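Local structure of S12 family peptidase (Streptomyces sp. 82F2, 3WWX) at residues 59-64 against 258-263; 65-68 against 72-75. The protein probably hydrolyses amide or peptide bonds with a preference for D-configured substrates, as an S12 family peptidase with a beta-lactamase-type fold. One frame throughout, in Å; residues are numbered along the deposited sequence.

Interaction 1 (59-64 against 258-263); sequences TATVLL and RLLPKS
Leu260 pushes its branched end onto helix 55-68, where its two methyls overlap the side chain of Leu64. Its CD2 does the closest touching, 3.6 Å from Leu64 CB. Leu260 CD1 meets Leu64 CD1 at 4.1 Å, so both branches of Leu260 bear on the same neighbour. The two leucines cross at a slant. Leu260 CD2 also sits 3.8 Å from Thr61 O, on the helix backbone one turn before Leu64. Leu260 thus covers the groove between Thr61 and Leu64 on one face of the helix.

Thr61 adds a looser contact beside it. Chi1 of -63° sets OG1 beside the backbone N and puts the methyl CG2 anti to it. From there Thr61 CG2 comes to 4.2 Å from Leu259 CB, and the two side chains cross at about a right angle. The hydroxyl is turned back along the helix and is hydrogen-bonded to Thr57 O, which leaves the methyl to face the leucines.

No hydrogen bond joins the two segments; the grip is apolar and mostly buried. Met268 of helix 262-268 touches Thr61, Leu64 and Leu260, and Leu254 of helix 244-255 touches Thr61 and Leu260. In this beta-lactamase-type fold the link between helices 244-255 and 262-268 closes over one face of helix 55-68.

Interaction 2 (65-68 against 72-75); sequences QLQA and IDLD
Gln67 reaches from the end of helix 55-68 to take a backbone N-H of the loop that follows, and it does so from an uncommon angle. Leu74 N donates to Gln67 OE1 at 2.9 Å, almost straight at 172°. Yet the donor stands above the amide, 43° out of the carbonyl plane. The glutamine gets there extended: CG is anti to the backbone N (chi1 174°) and the chain stays stretched beyond it. Its amide also lies against Leu74, whose CG is 3.5 Å from Gln67 OE1. The other end of the amide is held too, since Gln67 NE2 is hydrogen-bonded to Glu267 of helix 262-268.

Closer to the backbone, Gln67 CA makes a CH...O contact of 3.2 Å with Ile72 O. On the buried side, Ile72 CG2 packs on Leu66 CB at 3.8 Å, and both side chains also touch Val173 of helix 160-174. Within the loop, Asp73 OD1 accepts from Asp75 N at 2.9 Å. Asp75 in turn forms a salt bridge with Arg99. The chain therefore leaves the helix, folds back along its last turn, and passes into an Asx turn at Asp73.

In the fold
Both interactions use helix 55-68, and their centres lie 9 Å apart. Interaction 2 is nested within the long stretch of chain between the segments of interaction 1. They meet directly. Gln65 NE2 is 2.9 Å from Leu259 O, a probable hydrogen bond, and Gln65 CG packs on Leu260 CD2 at 3.7 Å. Leu64 CD2 touches Leu74 CD1 at 3.7 Å, so Leu64 packs against both 258-263 and 72-75. Helix 262-268 also serves both, through Met268 and Glu267. No residue of either contact belongs to the octane 1,8-diamine pocket, which includes Phe122, Ser213 and His306. The family's Ser-X-X-Lys sequence lies at the N-terminal end of helix 55-68, away from interaction 2; interaction 1 lies between.

Interaction 1 (59-64 against 258-263)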
loop_
_atom_site.group_PDB
_atom_site.type_symbol
_atom_site.label_atom_id
_atom_site.label_comp_id
_atom_site.label_asym_id
_atom_site.label_seq_id
_atom_site.Cartn_x
_atom_site.Cartn_y
_atom_site.Cartn_z
ATOM N N THR A 59 1.322 3.437 7.517
ATOM C CA THR A 59 2.644 3.739 8.034
ATOM C C THR A 59 2.956 5.234 8.005
ATOM O O THR A 59 3.431 5.805 9.012
ATOM C CB THR A 59 3.679 2.936 7.226
ATOM O OG1 THR A 59 3.363 1.549 7.369
ATOM C CG2 THR A 59 5.101 3.205 7.682
ATOM N N ALA A 60 2.670 5.884 6.873
ATOM C CA ALA A 60 2.896 7.332 6.752
ATOM C C ALA A 60 2.031 8.123 7.718
ATOM O O ALA A 60 2.490 9.108 8.296
ATOM C CB ALA A 60 2.659 7.798 5.336
ATOM N N THR A 61 0.789 7.708 7.893
ATOM C CA THR A 61 -0.122 8.411 8.804
ATOM C C THR A 61 0.436 8.409 10.223
ATOM O O THR A 61 0.417 9.425 10.900
ATOM C CB THR A 61 -1.525 7.783 8.776
ATOM O OG1 THR A 61 -2.085 7.934 7.466
ATOM C CG2 THR A 61 -2.471 8.480 9.770
ATOM N N VAL A 62 0.957 7.282 10.664
ATOM C CA VAL A 62 1.530 7.210 12.011
ATOM C C VAL A 62 2.688 8.184 12.146
ATOM O O VAL A 62 2.778 8.916 13.133
ATOM C CB VAL A 62 1.985 5.788 12.345
ATOM C CG1 VAL A 62 2.812 5.766 13.627
ATOM C CG2 VAL A 62 0.789 4.877 12.457
ATOM N N LEU A 63 3.590 8.223 11.168
ATOM C CA LEU A 63 4.736 9.120 11.271
ATOM C C LEU A 63 4.304 10.569 11.253
ATOM O O LEU A 63 4.909 11.400 11.930
ATOM C CB LEU A 63 5.750 8.857 10.168
ATOM C CG LEU A 63 6.635 7.679 10.529
ATOM C CD1 LEU A 63 7.290 7.140 9.284
ATOM C CD2 LEU A 63 7.696 8.093 11.552
ATOM N N LEU A 64 3.271 10.891 10.484
ATOM C CA LEU A 64 2.760 12.261 10.497
ATOM C C LEU A 64 2.110 12.628 11.830
ATOM O O LEU A 64 2.251 13.769 12.283
ATOM C CB LEU A 64 1.821 12.472 9.300
ATOM C CG LEU A 64 2.579 12.620 7.975
ATOM C CD1 LEU A 64 1.695 12.253 6.789
ATOM C CD2 LEU A 64 3.100 14.049 7.820
ATOM N N ARG A 258 -9.435 13.767 9.748
ATOM C CA ARG A 258 -9.804 13.257 11.067
ATOM C C ARG A 258 -8.662 12.559 11.795
ATOM O O ARG A 258 -8.785 12.275 12.986
ATOM C CB ARG A 258 -11.011 12.334 10.986
ATOM C CG ARG A 258 -12.146 12.955 10.222
ATOM C CD ARG A 258 -13.492 12.457 10.664
ATOM N NE ARG A 258 -14.524 12.903 9.729
ATOM C CZ ARG A 258 -15.801 13.106 10.022
ATOM N NH1 ARG A 258 -16.254 12.947 11.256
ATOM N NH2 ARG A 258 -16.619 13.464 9.053
ATOM N N LEU A 259 -7.565 12.264 11.092
ATOM C CA LEU A 259 -6.425 11.571 11.683
ATOM C C LEU A 259 -5.194 12.453 11.804
ATOM O O LEU A 259 -4.206 12.056 12.412
ATOM C CB LEU A 259 -6.062 10.357 10.812
ATOM C CG LEU A 259 -7.101 9.245 10.776
ATOM C CD1 LEU A 259 -6.775 8.197 9.707
ATOM C CD2 LEU A 259 -7.159 8.577 12.132
ATOM N N LEU A 260 -5.235 13.631 11.198
ATOM C CA LEU A 260 -4.063 14.505 11.107
ATOM C C LEU A 260 -4.483 15.958 11.180
ATOM O O LEU A 260 -5.503 16.336 10.604
ATOM C CB LEU A 260 -3.339 14.316 9.780
ATOM C CG LEU A 260 -2.697 12.955 9.497
ATOM C CD1 LEU A 260 -2.147 12.928 8.095
ATOM C CD2 LEU A 260 -1.590 12.660 10.503
ATOM N N PRO A 261 -3.684 16.795 11.857
ATOM C CA PRO A 261 -3.962 18.230 11.757
ATOM C C PRO A 261 -3.671 18.766 10.351
ATOM O O PRO A 261 -3.042 18.092 9.513
ATOM C CB PRO A 261 -3.030 18.849 12.809
ATOM C CG PRO A 261 -1.917 17.880 12.942
ATOM C CD PRO A 261 -2.483 16.509 12.654
ATOM N N LYS A 262 -4.122 19.990 10.098
ATOM C CA LYS A 262 -4.015 20.604 8.777
ATOM C C LYS A 262 -2.606 20.569 8.219
ATOM O O LYS A 262 -2.415 20.261 7.044
ATOM C CB LYS A 262 -4.474 22.074 8.846
ATOM C CG LYS A 262 -4.095 22.937 7.616
ATOM C CD LYS A 262 -3.759 24.386 7.985
ATOM C CE LYS A 262 -4.988 25.144 8.456
ATOM N NZ LYS A 262 -4.733 26.622 8.608
ATOM N N SER A 263 -1.620 20.934 9.032
ATOM C CA SER A 263 -0.254 21.044 8.528
ATOM C C SER A 263 0.220 19.669 8.089
ATOM O O SER A 263 0.904 19.534 7.081
ATOM C CB SER A 263 0.695 21.602 9.596
ATOM O OG SER A 263 0.662 20.802 10.762
#

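Interaction 2 (65-68 against 72-75)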
loop_
_atom_site.group_PDB
_atom_site.type_symbol
_atom_site.label_atom_id
_atom_site.label_comp_id
_atom_site.label_asym_id
_atom_site.label_seq_id
_atom_site.Cartn_x
_atom_site.Cartn_y
_atom_site.Cartn_z
ATOM N N GLN A 65 1.427 11.690 12.464
ATOM C CA GLN A 65 0.940 11.931 13.816
ATOM C C GLN A 65 2.090 12.151 14.781
ATOM O O GLN A 65 2.035 13.064 15.609
ATOM C CB GLN A 65 0.064 10.791 14.308
ATOM C CG GLN A 65 -1.276 10.658 13.595
ATOM C CD GLN A 65 -2.199 9.718 14.320
ATOM O OE1 GLN A 65 -1.778 8.967 15.201
ATOM N NE2 GLN A 65 -3.484 9.760 13.974
ATOM N N LEU A 66 3.125 11.327 14.700
ATOM C CA LEU A 66 4.249 11.478 15.622
ATOM C C LEU A 66 4.917 12.836 15.445
ATOM O O LEU A 66 5.331 13.459 16.426
ATOM C CB LEU A 66 5.259 10.334 15.450
ATOM C CG LEU A 66 4.746 8.946 15.833
ATOM C CD1 LEU A 66 5.724 7.891 15.340
ATOM C CD2 LEU A 66 4.528 8.836 17.351
ATOM N N GLN A 67 4.999 13.313 14.206
ATOM C CA GLN A 67 5.554 14.634 13.951
ATOM C C GLN A 67 4.649 15.714 14.559
ATOM O O GLN A 67 5.146 16.695 15.136
ATOM C CB GLN A 67 5.784 14.886 12.458
ATOM C CG GLN A 67 6.227 16.322 12.172
ATOM C CD GLN A 67 6.579 16.582 10.734
ATOM O OE1 GLN A 67 7.751 16.793 10.395
ATOM N NE2 GLN A 67 5.568 16.599 9.870
ATOM N N ALA A 68 3.340 15.550 14.412
ATOM C CA ALA A 68 2.362 16.497 14.967
ATOM C C ALA A 68 2.440 16.539 16.491
ATOM O O ALA A 68 2.083 17.550 17.101
ATOM C CB ALA A 68 0.976 16.115 14.539
ATOM N N ILE A 72 9.149 13.835 16.361
ATOM C CA ILE A 72 10.078 13.669 15.259
ATOM C C ILE A 72 9.837 14.762 14.233
ATOM O O ILE A 72 8.711 15.222 14.076
ATOM C CB ILE A 72 9.911 12.273 14.607
ATOM C CG1 ILE A 72 10.824 12.118 13.400
ATOM C CG2 ILE A 72 8.442 12.050 14.204
ATOM C CD1 ILE A 72 11.021 10.657 12.966
ATOM N N ASP A 73 10.897 15.184 13.550
ATOM C CA ASP A 73 10.802 16.074 12.413
ATOM C C ASP A 73 11.073 15.209 11.187
ATOM O O ASP A 73 12.122 14.587 11.095
ATOM C CB ASP A 73 11.850 17.192 12.550
ATOM C CG ASP A 73 11.750 18.250 11.469
ATOM O OD1 ASP A 73 11.331 17.981 10.330
ATOM O OD2 ASP A 73 12.143 19.410 11.754
ATOM N N LEU A 74 10.129 15.132 10.258
ATOM C CA LEU A 74 10.350 14.287 9.077
ATOM C C LEU A 74 11.512 14.748 8.201
ATOM O O LEU A 74 12.006 13.981 7.366
ATOM C CB LEU A 74 9.077 14.139 8.263
ATOM C CG LEU A 74 7.888 13.577 9.035
ATOM C CD1 LEU A 74 6.701 13.487 8.110
ATOM C CD2 LEU A 74 8.176 12.220 9.669
ATOM N N ASP A 75 11.995 15.979 8.397
ATOM C CA ASP A 75 13.180 16.409 7.671
ATOM C C ASP A 75 14.469 16.032 8.399
ATOM O O ASP A 75 15.550 16.349 7.913
ATOM C CB ASP A 75 13.115 17.901 7.347
ATOM C CG ASP A 75 11.978 18.224 6.411
ATOM O OD1 ASP A 75 11.867 17.541 5.374
ATOM O OD2 ASP A 75 11.179 19.121 6.721
#